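Side-chain contact in tyrosine--tRNA ligase (Archaeoglobus fulgidus, PDB 2CYB), which probably catalyses the ATP-dependent activation of tyrosine and its transfer to the acceptor end of tRNA(Tyr): residues I66-A71 against K95-L100. Residues are numbered along the deposited sequence; the frame is centred on the assembly and turned at random.
Sequences IIVLLA and KVFIAL. With TYR (tyrosine), chain C.
Val68, in the parallel strand 65-70, and Phe97, near the C-terminal end of helix 83-99, are the residues whose CA atoms come nearest each other across the segments, 8.9 Å apart. That gap is bridged by the phenyl ring, directed at the strand and received by two side chains on the same strand face. Val68 CG1 approaches ring atom CD2 of Phe97 obliquely at 4.3 Å. Leu70 reaches the ring through one branch: its CD2 lies at the ring edge, near the ring plane, 4.1 Å from CE2 of Phe97. Leu70 and Phe97 lie alongside each other, pointing contrary ways. Tyr39, whose ring plane is inclined about 30° to that of Phe97, together with Val53 of helix 47-61 and Phe109 of the neighbouring strand, adds further contacts to the phenyl group. Between Val68 and Leu70, Leu69 turns to the other face of the sheet, where its CD2 lies 3.3 Å from OH of the bound tyrosine; just past the strand, Ala71 CB sits 3.7 Å from the ligand's CD1. In this Rossmann-type catalytic domain the strand thus has one face against helix 83-99 and the other against the tyrosine pocket. With all three touching residues buried and no directional bond between the segments, the contact rests on the shape and burial of one ring against two aliphatic side chains.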
ATOM      1  N   ILE A  66       3.280   9.768 -28.081  1.00 33.50           N
ATOM      2  CA  ILE A  66       2.136   9.332 -27.287  1.00 39.77           C
ATOM      3  C   ILE A  66       2.239   7.945 -26.677  1.00 37.03           C
ATOM      4  O   ILE A  66       2.571   6.970 -27.353  1.00 39.75           O
ATOM      5  CB  ILE A  66       0.829   9.370 -28.119  1.00 40.78           C
ATOM      6  CG1 ILE A  66       0.587  10.778 -28.663  1.00 41.28           C
ATOM      7  CG2 ILE A  66      -0.352   8.927 -27.260  1.00 42.27           C
ATOM      8  CD1 ILE A  66       0.457  11.843 -27.603  1.00 36.75           C
ATOM      9  N   ILE A  67       1.943   7.863 -25.385  1.00 34.44           N
ATOM     10  CA  ILE A  67       1.948   6.584 -24.698  1.00 30.34           C
ATOM     11  C   ILE A  67       0.553   6.340 -24.134  1.00 34.66           C
ATOM     12  O   ILE A  67      -0.051   7.236 -23.547  1.00 29.51           O
ATOM     13  CB  ILE A  67       2.941   6.557 -23.518  1.00 37.76           C
ATOM     14  CG1 ILE A  67       4.371   6.709 -24.033  1.00 43.16           C
ATOM     15  CG2 ILE A  67       2.793   5.247 -22.746  1.00 35.75           C
ATOM     16  CD1 ILE A  67       5.412   6.646 -22.937  1.00 49.51           C
ATOM     17  N   VAL A  68       0.033   5.138 -24.340  1.00 28.99           N
ATOM     18  CA  VAL A  68      -1.266   4.780 -23.793  1.00 33.40           C
ATOM     19  C   VAL A  68      -0.992   3.679 -22.787  1.00 35.64           C
ATOM     20  O   VAL A  68      -0.520   2.602 -23.147  1.00 35.26           O
ATOM     21  CB  VAL A  68      -2.230   4.231 -24.856  1.00 34.65           C
ATOM     22  CG1 VAL A  68      -3.515   3.733 -24.187  1.00 37.69           C
ATOM     23  CG2 VAL A  68      -2.558   5.316 -25.869  1.00 36.64           C
ATOM     24  N   LEU A  69      -1.272   3.956 -21.521  1.00 31.36           N
ATOM     25  CA  LEU A  69      -1.049   2.967 -20.477  1.00 30.10           C
ATOM     26  C   LEU A  69      -2.308   2.174 -20.172  1.00 34.61           C
ATOM     27  O   LEU A  69      -3.324   2.730 -19.736  1.00 31.09           O
ATOM     28  CB  LEU A  69      -0.554   3.640 -19.188  1.00 28.25           C
ATOM     29  CG  LEU A  69      -0.464   2.719 -17.958  1.00 29.85           C
ATOM     30  CD1 LEU A  69       0.594   1.643 -18.187  1.00 27.70           C
ATOM     31  CD2 LEU A  69      -0.120   3.547 -16.732  1.00 30.07           C
ATOM     32  N   LEU A  70      -2.244   0.875 -20.434  1.00 25.66           N
ATOM     33  CA  LEU A  70      -3.342  -0.020 -20.124  1.00 31.70           C
ATOM     34  C   LEU A  70      -2.949  -0.417 -18.697  1.00 33.53           C
ATOM     35  O   LEU A  70      -2.131  -1.308 -18.487  1.00 28.39           O
ATOM     36  CB  LEU A  70      -3.326  -1.222 -21.071  1.00 30.85           C
ATOM     37  CG  LEU A  70      -3.552  -0.842 -22.547  1.00 37.30           C
ATOM     38  CD1 LEU A  70      -3.112  -1.967 -23.465  1.00 33.24           C
ATOM     39  CD2 LEU A  70      -5.016  -0.525 -22.770  1.00 37.45           C
ATOM     40  N   ALA A  71      -3.518   0.284 -17.722  1.00 27.94           N
ATOM     41  CA  ALA A  71      -3.191   0.068 -16.317  1.00 26.68           C
ATOM     42  C   ALA A  71      -3.874  -1.136 -15.693  1.00 25.89           C
ATOM     43  O   ALA A  71      -4.786  -0.984 -14.884  1.00 23.48           O
ATOM     44  CB  ALA A  71      -3.531   1.344 -15.517  1.00 27.40           C
ATOM     45  N   LYS A  95      -7.254  -2.851 -28.914  1.00 38.25           N
ATOM     46  CA  LYS A  95      -7.856  -2.932 -30.243  1.00 43.69           C
ATOM     47  C   LYS A  95      -8.766  -1.736 -30.504  1.00 43.94           C
ATOM     48  O   LYS A  95      -8.725  -1.129 -31.577  1.00 41.65           O
ATOM     49  CB  LYS A  95      -8.670  -4.218 -30.384  1.00 38.69           C
ATOM     50  CG  LYS A  95      -7.846  -5.487 -30.313  1.00 52.97           C
ATOM     51  CD  LYS A  95      -8.725  -6.708 -30.521  1.00 53.07           C
ATOM     52  CE  LYS A  95      -7.901  -7.983 -30.548  1.00 57.61           C
ATOM     53  NZ  LYS A  95      -8.747  -9.180 -30.821  1.00 61.83           N
ATOM     54  N   VAL A  96      -9.587  -1.395 -29.516  1.00 39.39           N
ATOM     55  CA  VAL A  96     -10.505  -0.276 -29.657  1.00 37.50           C
ATOM     56  C   VAL A  96      -9.768   1.042 -29.820  1.00 40.96           C
ATOM     57  O   VAL A  96     -10.067   1.811 -30.732  1.00 40.13           O
ATOM     58  CB  VAL A  96     -11.455  -0.176 -28.444  1.00 38.79           C
ATOM     59  CG1 VAL A  96     -12.378   1.030 -28.597  1.00 34.16           C
ATOM     60  CG2 VAL A  96     -12.268  -1.451 -28.324  1.00 38.63           C
ATOM     61  N   PHE A  97      -8.808   1.309 -28.938  1.00 36.25           N
ATOM     62  CA  PHE A  97      -8.052   2.551 -29.020  1.00 43.81           C
ATOM     63  C   PHE A  97      -7.402   2.711 -30.390  1.00 41.27           C
ATOM     64  O   PHE A  97      -7.333   3.819 -30.927  1.00 37.88           O
ATOM     65  CB  PHE A  97      -6.995   2.621 -27.911  1.00 41.58           C
ATOM     66  CG  PHE A  97      -7.575   2.842 -26.535  1.00 42.43           C
ATOM     67  CD1 PHE A  97      -8.479   3.875 -26.307  1.00 44.45           C
ATOM     68  CD2 PHE A  97      -7.206   2.027 -25.468  1.00 40.83           C
ATOM     69  CE1 PHE A  97      -9.014   4.095 -25.033  1.00 42.50           C
ATOM     70  CE2 PHE A  97      -7.735   2.239 -24.193  1.00 44.09           C
ATOM     71  CZ  PHE A  97      -8.641   3.277 -23.977  1.00 39.57           C
ATOM     72  N   ILE A  98      -6.928   1.604 -30.954  1.00 41.15           N
ATOM     73  CA  ILE A  98      -6.317   1.637 -32.278  1.00 40.30           C
ATOM     74  C   ILE A  98      -7.408   1.991 -33.283  1.00 40.02           C
ATOM     75  O   ILE A  98      -7.257   2.910 -34.094  1.00 39.92           O
ATOM     76  CB  ILE A  98      -5.719   0.262 -32.657  1.00 38.83           C
ATOM     77  CG1 ILE A  98      -4.561  -0.076 -31.716  1.00 44.54           C
ATOM     78  CG2 ILE A  98      -5.236   0.282 -34.109  1.00 42.50           C
ATOM     79  CD1 ILE A  98      -3.968  -1.446 -31.939  1.00 48.95           C
ATOM     80  N   ALA A  99      -8.515   1.261 -33.203  1.00 38.70           N
ATOM     81  CA  ALA A  99      -9.654   1.465 -34.089  1.00 39.58           C
ATOM     82  C   ALA A  99     -10.219   2.881 -34.011  1.00 43.92           C
ATOM     83  O   ALA A  99     -10.812   3.363 -34.970  1.00 44.13           O
ATOM     84  CB  ALA A  99     -10.740   0.449 -33.770  1.00 38.05           C
ATOM     85  N   LEU A 100     -10.039   3.547 -32.872  1.00 42.55           N
ATOM     86  CA  LEU A 100     -10.535   4.909 -32.701  1.00 39.68           C
ATOM     87  C   LEU A 100      -9.587   5.940 -33.303  1.00 46.52           C
ATOM     88  O   LEU A 100      -9.897   7.133 -33.350  1.00 43.12           O
ATOM     89  CB  LEU A 100     -10.745   5.224 -31.221  1.00 40.80           C
ATOM     90  CG  LEU A 100     -11.917   4.535 -30.520  1.00 42.57           C
ATOM     91  CD1 LEU A 100     -11.910   4.921 -29.048  1.00 41.83           C
ATOM     92  CD2 LEU A 100     -13.233   4.943 -31.174  1.00 48.59           C
TER
HETATM   93  N   TYR C 401      -6.724   6.874 -12.493  1.00 23.64           N
HETATM   94  CA  TYR C 401      -7.124   6.773 -13.919  1.00 24.29           C
HETATM   95  C   TYR C 401      -8.643   6.708 -14.059  1.00 28.77           C
HETATM   96  O   TYR C 401      -9.117   6.621 -15.203  1.00 29.21           O
HETATM   97  CB  TYR C 401      -6.469   5.538 -14.544  1.00 27.15           C
HETATM   98  CG  TYR C 401      -4.963   5.641 -14.528  1.00 24.91           C
HETATM   99  CD1 TYR C 401      -4.174   4.663 -13.919  1.00 25.85           C
HETATM  100  CD2 TYR C 401      -4.324   6.733 -15.128  1.00 22.90           C
HETATM  101  CE1 TYR C 401      -2.773   4.772 -13.912  1.00 23.28           C
HETATM  102  CE2 TYR C 401      -2.945   6.852 -15.126  1.00 26.77           C
HETATM  103  CZ  TYR C 401      -2.172   5.870 -14.520  1.00 28.99           C
HETATM  104  OH  TYR C 401      -0.805   5.992 -14.547  1.00 25.54           O
HETATM  105  OXT TYR C 401      -9.339   6.763 -13.023  1.00 29.79           O